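PDB 3ZWF: ZINC phosphodiesterase ELAC protein 1, which is a two-zinc phosphodiesterase with tRNA 3'-processing endonuclease activity, and serves in tRNA repair by removing 2',3'-cyclic phosphates from tRNAs cleaved by ANKZF1. Local coordinates for residues 29-35 with 53-59; 42-46 with 350-354; 178-182 with 286-290; 306-312 with 345-349. One frame throughout, in Å; residues are numbered along the deposited sequence.

Contact 1: residues 29-35 with 53-59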
# COMPACT_ATOMS: atom_id res chain seq x y z
N GLU A 29 22.23 -1.62 -11.50
CA GLU A 29 20.86 -1.84 -12.01
C GLU A 29 20.08 -2.78 -11.09
O GLU A 29 20.52 -3.92 -10.84
CB GLU A 29 20.89 -2.40 -13.44
CG GLU A 29 19.52 -2.88 -13.93
CD GLU A 29 19.40 -2.97 -15.45
OE1 GLU A 29 20.40 -2.68 -16.15
OE2 GLU A 29 18.30 -3.34 -15.95
N CYS A 30 18.92 -2.29 -10.60
CA CYS A 30 18.05 -3.02 -9.65
C CYS A 30 16.80 -3.57 -10.31
O CYS A 30 16.07 -2.83 -10.98
CB CYS A 30 17.64 -2.14 -8.43
SG CYS A 30 18.98 -1.72 -7.35
N TRP A 31 16.55 -4.85 -10.10
CA TRP A 31 15.28 -5.49 -10.45
C TRP A 31 14.52 -5.91 -9.19
O TRP A 31 15.05 -6.62 -8.32
CB TRP A 31 15.45 -6.73 -11.35
CG TRP A 31 16.12 -6.49 -12.64
CD1 TRP A 31 16.39 -5.30 -13.24
CD2 TRP A 31 16.58 -7.52 -13.54
NE1 TRP A 31 17.02 -5.52 -14.45
CE2 TRP A 31 17.16 -6.87 -14.65
CE3 TRP A 31 16.57 -8.91 -13.49
CZ2 TRP A 31 17.72 -7.57 -15.71
CZ3 TRP A 31 17.16 -9.61 -14.54
CH2 TRP A 31 17.72 -8.94 -15.63
N LEU A 32 13.28 -5.46 -9.09
CA LEU A 32 12.43 -5.78 -7.96
C LEU A 32 11.49 -6.95 -8.25
O LEU A 32 10.78 -6.96 -9.26
CB LEU A 32 11.61 -4.54 -7.56
CG LEU A 32 10.58 -4.67 -6.42
CD1 LEU A 32 11.25 -4.97 -5.10
CD2 LEU A 32 9.75 -3.38 -6.33
N PHE A 33 11.48 -7.91 -7.35
CA PHE A 33 10.62 -9.08 -7.42
C PHE A 33 9.63 -8.98 -6.27
O PHE A 33 10.00 -9.10 -5.09
CB PHE A 33 11.45 -10.38 -7.33
CG PHE A 33 12.27 -10.62 -8.54
CD1 PHE A 33 13.52 -10.02 -8.68
CD2 PHE A 33 11.80 -11.43 -9.58
CE1 PHE A 33 14.30 -10.25 -9.85
CE2 PHE A 33 12.55 -11.62 -10.74
CZ PHE A 33 13.80 -11.03 -10.86
N ASP A 34 8.38 -8.72 -6.67
CA ASP A 34 7.23 -8.45 -5.79
C ASP A 34 7.32 -7.10 -5.08
O ASP A 34 8.39 -6.49 -4.94
CB ASP A 34 6.93 -9.62 -4.83
CG ASP A 34 6.28 -10.84 -5.57
OD1 ASP A 34 5.79 -10.64 -6.66
OD2 ASP A 34 6.25 -11.95 -5.02
N CYS A 35 6.16 -6.62 -4.69
CA CYS A 35 6.02 -5.25 -4.19
C CYS A 35 4.82 -5.12 -3.26
O CYS A 35 3.85 -4.43 -3.53
CB CYS A 35 5.94 -4.26 -5.36
SG CYS A 35 6.26 -2.56 -4.88
N ILE A 53 15.74 1.39 -9.86
CA ILE A 53 14.94 0.22 -10.26
C ILE A 53 14.56 0.36 -11.72
O ILE A 53 13.94 1.35 -12.10
CB ILE A 53 13.67 0.07 -9.39
CG1 ILE A 53 14.04 -0.33 -7.95
CG2 ILE A 53 12.72 -0.94 -10.05
CD1 ILE A 53 12.87 -0.27 -6.94
N THR A 54 14.93 -0.62 -12.55
CA THR A 54 14.61 -0.57 -13.99
C THR A 54 13.56 -1.60 -14.44
O THR A 54 12.95 -1.47 -15.51
CB THR A 54 15.86 -0.79 -14.83
OG1 THR A 54 16.46 -2.04 -14.45
CG2 THR A 54 16.87 0.31 -14.59
N LYS A 55 13.37 -2.63 -13.62
CA LYS A 55 12.40 -3.67 -13.89
C LYS A 55 11.75 -4.15 -12.61
O LYS A 55 12.39 -4.19 -11.56
CB LYS A 55 13.05 -4.88 -14.61
CG LYS A 55 13.77 -4.52 -15.91
CD LYS A 55 14.25 -5.76 -16.67
CE LYS A 55 15.25 -5.38 -17.77
NZ LYS A 55 14.64 -4.49 -18.76
N ILE A 56 10.48 -4.53 -12.74
CA ILE A 56 9.69 -5.07 -11.66
C ILE A 56 8.95 -6.30 -12.13
O ILE A 56 8.35 -6.31 -13.22
CB ILE A 56 8.67 -3.97 -11.14
CG1 ILE A 56 9.46 -2.73 -10.70
CG2 ILE A 56 7.82 -4.50 -9.99
CD1 ILE A 56 8.62 -1.52 -10.34
N PHE A 57 9.01 -7.35 -11.33
CA PHE A 57 8.41 -8.63 -11.63
C PHE A 57 7.45 -9.00 -10.51
O PHE A 57 7.86 -9.12 -9.36
CB PHE A 57 9.50 -9.73 -11.77
CG PHE A 57 10.58 -9.43 -12.79
CD1 PHE A 57 11.66 -8.61 -12.48
CD2 PHE A 57 10.50 -9.98 -14.07
CE1 PHE A 57 12.63 -8.32 -13.41
CE2 PHE A 57 11.47 -9.69 -15.00
CZ PHE A 57 12.55 -8.89 -14.68
N ILE A 58 6.19 -9.26 -10.86
CA ILE A 58 5.16 -9.63 -9.87
C ILE A 58 4.73 -11.06 -10.03
O ILE A 58 4.33 -11.48 -11.14
CB ILE A 58 3.91 -8.69 -9.99
CG1 ILE A 58 4.28 -7.21 -9.82
CG2 ILE A 58 2.83 -9.09 -8.99
CD1 ILE A 58 4.94 -6.82 -8.47
N THR A 59 4.88 -11.85 -8.96
CA THR A 59 4.67 -13.33 -9.03
C THR A 59 3.19 -13.72 -9.11
O THR A 59 2.83 -14.66 -9.77
CB THR A 59 5.26 -14.06 -7.85
OG1 THR A 59 4.69 -13.55 -6.62
CG2 THR A 59 6.80 -13.91 -7.82
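Lys-55 runs along the indole of Trp-31, the two side chains pointing the same way from neighbouring parallel strands. Its CB begins 3.6 Å from Trp-31 CD1, and CG moves on to NE1. Lys-55 CD then lies over the face of the five-membered ring, 3.9 Å from its centroid, in a CH-pi contact. CE passes on to the six-membered ring, 3.9 Å from Trp-31 CZ2. Extended this far, the chain turns at its last torsion (chi4 -62°) and hands NZ to Glu-90 in a salt bridge. The indole itself is pinned at its edge: Trp-31 NE1 donates in the ring plane to Glu-29 OE2 (2.9 Å), while Thr-54 OG1 reaches that same oxygen from the opposite face of the carboxylate. Next along this face of the sheet, the rings of Phe-33 and Phe-57 form an offset stack, centroids 4.6 Å apart and planes 9° apart, and Phe-57 CE1 also touches Trp-31 CB.

A beta bulge between the bridges Cys-30 to Ile-53 and Trp-31 to Lys-55 shifts the register by one residue, after which the backbone ladder continues to Asp-34 N. Both oxygens of Asp-34 work through their syn lone pairs: OD1 accepts Thr-59 N (2.8 Å) and OD2 accepts Thr-59 OG1 (2.7 Å). OD2 is also hydrogen-bonded to ND1 of the zinc ligand His-65, making Asp-34 a second-shell residue. The strands, with helix 39-45 between them in sequence, form a beta-alpha-beta unit of the metallo-beta-lactamase fold; Thr-59 directly precedes the zinc-binding run from His-60 to His-65, the HxHxDH motif.

Contact 2: residues 42-46 with 350-354. With EDO (1,2-ethanediol), chain K.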
# COMPACT_ATOMS: atom_id res chain seq x y z
N GLN A 42 10.64 0.24 2.99
CA GLN A 42 11.73 -0.71 3.21
C GLN A 42 12.94 -0.32 2.35
O GLN A 42 14.08 -0.38 2.80
CB GLN A 42 11.33 -2.17 2.90
CG GLN A 42 10.25 -2.69 3.86
CD GLN A 42 10.75 -2.81 5.31
OE1 GLN A 42 10.71 -1.85 6.07
NE2 GLN A 42 11.17 -4.01 5.68
N LEU A 43 12.69 0.02 1.09
CA LEU A 43 13.75 0.53 0.20
C LEU A 43 14.47 1.72 0.79
O LEU A 43 15.70 1.75 0.82
CB LEU A 43 13.21 0.93 -1.16
CG LEU A 43 12.94 -0.22 -2.08
CD1 LEU A 43 12.08 0.21 -3.29
CD2 LEU A 43 14.32 -0.87 -2.55
N MET A 44 13.71 2.68 1.35
CA MET A 44 14.34 3.83 1.98
C MET A 44 15.28 3.44 3.11
O MET A 44 16.35 4.01 3.23
CB MET A 44 13.28 4.84 2.44
CG MET A 44 12.51 5.38 1.30
SD MET A 44 11.16 6.37 2.01
CE MET A 44 12.04 7.81 2.59
N LYS A 45 14.87 2.47 3.94
CA LYS A 45 15.63 2.01 5.10
C LYS A 45 16.86 1.22 4.67
O LYS A 45 17.84 1.17 5.39
CB LYS A 45 14.78 1.12 6.01
CG LYS A 45 13.70 1.89 6.84
CD LYS A 45 12.53 1.02 7.38
CE LYS A 45 12.87 -0.15 8.28
NZ LYS A 45 11.68 -1.13 8.39
N SER A 46 16.79 0.62 3.48
CA SER A 46 17.88 -0.19 2.94
C SER A 46 19.01 0.66 2.36
O SER A 46 18.89 1.87 2.23
CB SER A 46 17.35 -1.15 1.88
OG SER A 46 17.21 -0.49 0.63
N GLU A 350 15.82 -12.84 6.31
CA GLU A 350 15.34 -11.78 7.20
C GLU A 350 15.31 -10.48 6.42
O GLU A 350 16.08 -10.31 5.47
CB GLU A 350 16.25 -11.63 8.43
CG GLU A 350 16.33 -12.88 9.24
CD GLU A 350 17.35 -12.82 10.36
OE1 GLU A 350 18.03 -11.78 10.55
OE2 GLU A 350 17.45 -13.83 11.07
N ASP A 351 14.44 -9.52 6.82
CA ASP A 351 14.45 -8.24 6.16
C ASP A 351 15.86 -7.63 6.27
O ASP A 351 16.52 -7.66 7.34
CB ASP A 351 13.44 -7.25 6.78
CG ASP A 351 12.00 -7.69 6.64
OD1 ASP A 351 11.70 -8.79 6.08
OD2 ASP A 351 11.13 -6.84 7.01
N PHE A 352 16.28 -7.08 5.13
CA PHE A 352 17.54 -6.32 4.92
C PHE A 352 18.76 -7.20 4.76
O PHE A 352 19.88 -6.70 4.58
CB PHE A 352 17.73 -5.23 5.96
CG PHE A 352 16.55 -4.32 6.05
CD1 PHE A 352 16.28 -3.48 5.01
CD2 PHE A 352 15.72 -4.32 7.15
CE1 PHE A 352 15.15 -2.65 5.03
CE2 PHE A 352 14.60 -3.50 7.20
CZ PHE A 352 14.33 -2.66 6.13
N MET A 353 18.54 -8.51 4.78
CA MET A 353 19.60 -9.46 4.47
C MET A 353 20.05 -9.25 3.02
O MET A 353 19.24 -9.07 2.11
CB MET A 353 19.11 -10.90 4.66
CG MET A 353 20.15 -11.99 4.41
SD MET A 353 19.45 -13.64 4.51
CE MET A 353 19.62 -13.90 6.27
N VAL A 354 21.38 -9.23 2.84
CA VAL A 354 21.96 -9.16 1.52
C VAL A 354 22.81 -10.39 1.30
O VAL A 354 23.63 -10.70 2.13
CB VAL A 354 22.88 -7.93 1.37
CG1 VAL A 354 23.43 -7.85 -0.05
CG2 VAL A 354 22.11 -6.64 1.69
C1 EDO K . 7.52 -1.95 5.53
O1 EDO K . 6.52 -2.91 5.85
C2 EDO K . 8.00 -1.00 6.61
O2 EDO K . 8.83 -0.01 6.02
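Phe-352 brings most of the apolar contact, its ring set against the last turn of helix 39-45. CZ meets Lys-45 CE at 3.6 Å, the two side chains crossing at about a right angle, and CD1 touches Ser-46 CB at 4.0 Å. The ring edge also faces a polar atom, Phe-352 CE1 lying 3.4 Å from Gln-42 O near the ring plane. That carbonyl already accepts Ser-46 N, the bond that closes the helix's last turn.

Among the polar groups, Gln-42 NE2 comes within 3.1 Å of Asp-351 OD2, but the angle is too poor for a hydrogen bond. Each has a partner elsewhere: NE2 binds Leu-6 O and OD2 binds Gly-18 N, while Asp-351 OD1 is held by Thr-8. At the other end of the amide, Gln-42 OE1 accepts Lys-45 NZ on a lone pair in the carbonyl plane (2.6 Å) and a hydroxyl of an ethanediol, probably from the crystallisation liquor. A bend at chi3 (58°) swings the lysine back to that oxygen.

Pro-15 of the second subunit packs on Lys-45. With Gln-42 and Asp-351 bonded to other neighbours, the type II beta turn 350-353 meets the helix mainly through van der Waals contact.

Contact 3: residues 178-182 with 286-290. With ZN (zinc ion), chain E; PO4 (phosphate ion), chain F.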
# COMPACT_ATOMS: atom_id res chain seq x y z
N LEU A 178 3.51 -21.86 -11.44
CA LEU A 178 3.35 -22.44 -10.12
C LEU A 178 1.89 -22.68 -9.78
O LEU A 178 1.01 -22.13 -10.44
CB LEU A 178 3.97 -21.53 -9.04
CG LEU A 178 5.41 -21.09 -9.29
CD1 LEU A 178 5.95 -20.19 -8.18
CD2 LEU A 178 6.34 -22.32 -9.37
N PHE A 179 1.64 -23.53 -8.80
CA PHE A 179 0.29 -23.81 -8.32
C PHE A 179 0.08 -23.08 -7.00
O PHE A 179 0.85 -23.25 -6.06
CB PHE A 179 0.07 -25.29 -8.08
CG PHE A 179 -1.37 -25.64 -7.88
CD1 PHE A 179 -1.94 -25.60 -6.61
CD2 PHE A 179 -2.19 -25.95 -8.98
CE1 PHE A 179 -3.31 -25.86 -6.44
CE2 PHE A 179 -3.56 -26.24 -8.81
CZ PHE A 179 -4.11 -26.18 -7.52
N HIS A 180 -0.97 -22.26 -6.93
CA HIS A 180 -1.29 -21.52 -5.74
C HIS A 180 -2.82 -21.34 -5.68
O HIS A 180 -3.54 -21.85 -6.55
CB HIS A 180 -0.48 -20.21 -5.76
CG HIS A 180 -0.59 -19.36 -4.52
ND1 HIS A 180 -0.44 -19.85 -3.23
CD2 HIS A 180 -0.81 -18.03 -4.40
CE1 HIS A 180 -0.60 -18.84 -2.37
NE2 HIS A 180 -0.81 -17.73 -3.05
N ARG A 181 -3.32 -20.60 -4.69
CA ARG A 181 -4.76 -20.33 -4.59
C ARG A 181 -5.26 -19.53 -5.79
O ARG A 181 -6.41 -19.67 -6.23
CB ARG A 181 -5.10 -19.55 -3.29
CG ARG A 181 -4.76 -20.25 -2.03
CD ARG A 181 -5.51 -19.66 -0.80
NE ARG A 181 -5.42 -18.20 -0.63
CZ ARG A 181 -4.30 -17.53 -0.35
NH1 ARG A 181 -3.11 -18.15 -0.25
NH2 ARG A 181 -4.35 -16.22 -0.19
N ILE A 182 -4.38 -18.68 -6.32
CA ILE A 182 -4.59 -18.03 -7.63
C ILE A 182 -3.33 -18.34 -8.41
O ILE A 182 -2.35 -18.80 -7.81
CB ILE A 182 -4.83 -16.51 -7.53
CG1 ILE A 182 -3.66 -15.75 -6.93
CG2 ILE A 182 -6.13 -16.24 -6.75
CD1 ILE A 182 -3.77 -14.27 -7.10
N GLU A 286 -3.43 -26.63 1.74
CA GLU A 286 -4.81 -26.09 1.65
C GLU A 286 -4.82 -24.63 1.18
O GLU A 286 -5.71 -24.22 0.44
CB GLU A 286 -5.56 -26.24 2.98
N HIS A 287 -3.84 -23.86 1.61
CA HIS A 287 -3.71 -22.45 1.25
C HIS A 287 -2.76 -22.16 0.10
O HIS A 287 -2.40 -21.00 -0.12
CB HIS A 287 -3.33 -21.62 2.46
CG HIS A 287 -4.43 -21.52 3.47
ND1 HIS A 287 -4.54 -22.39 4.53
CD2 HIS A 287 -5.48 -20.68 3.56
CE1 HIS A 287 -5.60 -22.07 5.25
NE2 HIS A 287 -6.20 -21.05 4.67
N GLY A 288 -2.35 -23.21 -0.61
CA GLY A 288 -1.43 -23.05 -1.76
C GLY A 288 -0.02 -22.65 -1.37
O GLY A 288 0.70 -21.95 -2.12
N HIS A 289 0.39 -23.11 -0.18
CA HIS A 289 1.69 -22.79 0.38
C HIS A 289 2.57 -24.05 0.53
O HIS A 289 2.10 -25.17 0.34
CB HIS A 289 1.54 -22.06 1.73
CG HIS A 289 1.04 -20.65 1.58
ND1 HIS A 289 1.61 -19.75 0.70
CD2 HIS A 289 0.05 -19.97 2.22
CE1 HIS A 289 0.98 -18.59 0.78
NE2 HIS A 289 0.00 -18.70 1.68
N SER A 290 3.81 -23.78 0.91
CA SER A 290 4.84 -24.82 1.14
C SER A 290 5.39 -24.76 2.56
O SER A 290 5.30 -23.74 3.29
CB SER A 290 5.98 -24.61 0.17
OG SER A 290 5.57 -24.88 -1.15
ZN ZN E . -0.45 -15.63 -2.20
P PO4 F . -0.86 -15.58 1.13
O1 PO4 F . -1.05 -16.32 -0.22
O2 PO4 F . -1.91 -14.36 1.05
O3 PO4 F . 0.46 -14.93 1.22
O4 PO4 F . -1.31 -16.52 2.20
O HOH W 1 -0.02 -13.88 -1.21
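His-180 uses both ring nitrogens. NE2 binds zinc at 2.3 Å, and ND1 donates to Gly-288 O; that bond measures 2.6 Å, but the place of the carbonyl oxygen is less certain, so the value should be taken loosely. Having its CG anti to the backbone N (chi1 -175°) sends the imidazole between metal and carbonyl, and a second-shell acceptor of this kind would be expected to orient the ring and strengthen it as a ligand. His-60, His-62 and Asp-251 bind the same zinc.

One residue earlier, His-287 O accepts Arg-181 NH1 at 2.9 Å, close to the guanidinium plane. These two carbonyls lie in the turn just after helix 281-286, which closes in a Schellman motif with Gly-288, at positive phi, as its C-prime residue. The turn thus presents consecutive carbonyl oxygens to the metal loop of this metallo-beta-lactamase fold.

A phosphate, probably from the crystallisation liquor, is bound here. Its O1 sits 2.2 Å from the zinc and also accepts Arg-181 NH1 at 2.8 Å, so that this one nitrogen serves both the phosphate and the carbonyl of His-287. Arg-181 NH2 adds only weak bonds to O1 and O2. The phosphate O4 accepts His-289 NE2 (2.6 Å), its phosphorus near the plane of that ring, and His-289 ND1 is hydrogen-bonded to Glu-273.

Contact 4: residues 306-312 with 345-349. With ZN (zinc ion), chain D.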
# COMPACT_ATOMS: atom_id res chain seq x y z
N ARG A 306 22.19 -23.18 -3.44
CA ARG A 306 21.78 -22.55 -2.21
C ARG A 306 20.25 -22.32 -2.27
O ARG A 306 19.70 -21.91 -3.29
CB ARG A 306 22.54 -21.21 -2.02
CG ARG A 306 21.89 -20.24 -1.02
CD ARG A 306 22.65 -20.05 0.26
NE ARG A 306 23.67 -19.02 0.10
CZ ARG A 306 23.85 -17.94 0.87
NH1 ARG A 306 23.09 -17.69 1.94
NH2 ARG A 306 24.86 -17.11 0.58
N LEU A 307 19.60 -22.65 -1.16
CA LEU A 307 18.16 -22.43 -0.98
C LEU A 307 17.96 -21.34 0.08
O LEU A 307 18.52 -21.43 1.12
CB LEU A 307 17.45 -23.71 -0.55
CG LEU A 307 15.96 -23.66 -0.21
CD1 LEU A 307 15.06 -23.14 -1.42
CD2 LEU A 307 15.49 -25.01 0.33
N VAL A 308 17.18 -20.33 -0.27
CA VAL A 308 16.79 -19.28 0.69
C VAL A 308 15.29 -19.38 0.87
O VAL A 308 14.53 -19.26 -0.08
CB VAL A 308 17.17 -17.86 0.24
CG1 VAL A 308 16.80 -16.82 1.37
CG2 VAL A 308 18.62 -17.77 -0.12
N LEU A 309 14.87 -19.54 2.13
CA LEU A 309 13.45 -19.62 2.48
C LEU A 309 12.97 -18.26 2.96
O LEU A 309 13.71 -17.51 3.60
CB LEU A 309 13.25 -20.66 3.59
CG LEU A 309 13.67 -22.12 3.19
CD1 LEU A 309 13.32 -23.05 4.30
CD2 LEU A 309 12.99 -22.55 1.91
N THR A 310 11.75 -17.96 2.56
CA THR A 310 11.15 -16.66 2.87
C THR A 310 9.66 -16.81 2.94
O THR A 310 9.12 -17.91 2.95
CB THR A 310 11.63 -15.59 1.85
OG1 THR A 310 11.33 -14.27 2.31
CG2 THR A 310 11.02 -15.84 0.46
N HIS A 311 8.97 -15.67 3.10
CA HIS A 311 7.49 -15.66 3.21
C HIS A 311 7.02 -16.48 4.38
O HIS A 311 6.13 -17.30 4.26
CB HIS A 311 6.83 -16.13 1.89
CG HIS A 311 5.39 -15.78 1.74
ND1 HIS A 311 4.36 -16.60 2.14
CD2 HIS A 311 4.80 -14.74 1.09
CE1 HIS A 311 3.20 -16.05 1.83
NE2 HIS A 311 3.44 -14.94 1.15
N PHE A 312 7.56 -16.17 5.54
CA PHE A 312 7.21 -16.81 6.78
C PHE A 312 5.94 -16.26 7.45
O PHE A 312 5.71 -15.07 7.44
CB PHE A 312 8.37 -16.68 7.77
CG PHE A 312 9.67 -17.30 7.30
CD1 PHE A 312 9.78 -18.67 7.23
CD2 PHE A 312 10.76 -16.51 6.96
CE1 PHE A 312 10.96 -19.24 6.78
CE2 PHE A 312 11.95 -17.07 6.50
CZ PHE A 312 12.06 -18.44 6.46
N GLU A 345 22.83 -26.20 1.06
CA GLU A 345 22.86 -25.06 2.00
C GLU A 345 21.50 -24.38 2.06
O GLU A 345 20.98 -24.00 1.01
CB GLU A 345 23.92 -24.02 1.59
CG GLU A 345 23.87 -22.74 2.47
CD GLU A 345 25.11 -21.85 2.37
OE1 GLU A 345 25.84 -21.93 1.35
OE2 GLU A 345 25.35 -21.05 3.31
N VAL A 346 20.95 -24.21 3.26
CA VAL A 346 19.63 -23.53 3.45
C VAL A 346 19.74 -22.31 4.36
O VAL A 346 20.26 -22.42 5.49
CB VAL A 346 18.58 -24.53 4.04
CG1 VAL A 346 17.21 -23.89 4.24
CG2 VAL A 346 18.57 -25.85 3.19
N THR A 347 19.25 -21.18 3.88
CA THR A 347 19.34 -19.92 4.59
C THR A 347 17.93 -19.40 4.86
O THR A 347 17.06 -19.56 4.01
CB THR A 347 20.10 -18.88 3.75
OG1 THR A 347 21.40 -19.37 3.46
CG2 THR A 347 20.25 -17.57 4.49
N LEU A 348 17.71 -18.85 6.06
CA LEU A 348 16.41 -18.22 6.37
C LEU A 348 16.51 -16.73 6.16
O LEU A 348 17.28 -16.04 6.82
CB LEU A 348 15.98 -18.55 7.81
CG LEU A 348 16.16 -20.03 8.15
CD1 LEU A 348 15.74 -20.22 9.61
CD2 LEU A 348 15.40 -20.91 7.13
N ALA A 349 15.67 -16.22 5.25
CA ALA A 349 15.65 -14.80 4.92
C ALA A 349 15.17 -13.97 6.13
O ALA A 349 14.28 -14.39 6.88
CB ALA A 349 14.76 -14.51 3.70
ZN ZN D . 1.83 -14.16 -0.12
O HOH W 1 -0.02 -13.88 -1.21
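Arg-306 and Glu-345 lie side by side, the carboxylate stacked over one face of the guanidinium with their planes 13° apart. Their salt bridge is long, Arg-306 NE to Glu-345 OE1 being 3.8 Å, and no N-H points at that oxygen, so only charge acts there; Glu-345 is also poorly ordered. The firmer polar tie is from Arg-306 NH1 to Thr-347 OG1 (2.8 Å), for which bends at chi2 and chi3 fold the arginine back over the next strand.

On the other face, Leu-309 CD1 touches both Val-346 CG1 (4.0 Å) and Leu-348 CD2 (4.1 Å). Four backbone bonds of parallel pairing hold these side chains in step, from Leu-307 N to Glu-345 O (2.9 Å) up to Ala-349 N to Leu-309 O (2.9 Å). Beyond the strand ends, Phe-312 turns its edge to Ala-349 O, which lies 3.6 Å from Phe-312 CE2 and also accepts Arg-17 NH1.

Between the paired strand and Phe-312 comes His-311, whose NE2 binds zinc at 2.2 Å while ND1 is hydrogen-bonded to Thr-275. Asp-64, His-65 and Asp-251 share this metal. Strand 306-310 is flanked in the sheet by strands 345-348 and 269-273; helix 292-301 covers the face of Leu-307 and Leu-309, while Ile-355 of strand 354-356 packs against Arg-306 and Val-308.

How the contacts relate
Contacts 3 and 4 meet at the active site: each supplies a histidine to one of the two zinc ions, which share water 1. The zinc of chain D lies 3.4 Å from the zinc of chain E. His-289 CE1 touches His-311 CE1 at 3.5 Å. Contact 1 approaches the site without touching contact 3 or 4, its nearest atoms about 6 Å from the former and 7 Å from the latter, with the side chain of Asp-34 about 7 Å from a zinc ion. Contact 2 lies farther out, the side chain of Asp-351 being about 13 Å from a zinc ion. It nevertheless touches contacts 1 and 4: Leu-43 CD1 packs on Ile-53 CD1 (3.8 Å), and Met-353 SD on Thr-347 CG2 (4.0 Å).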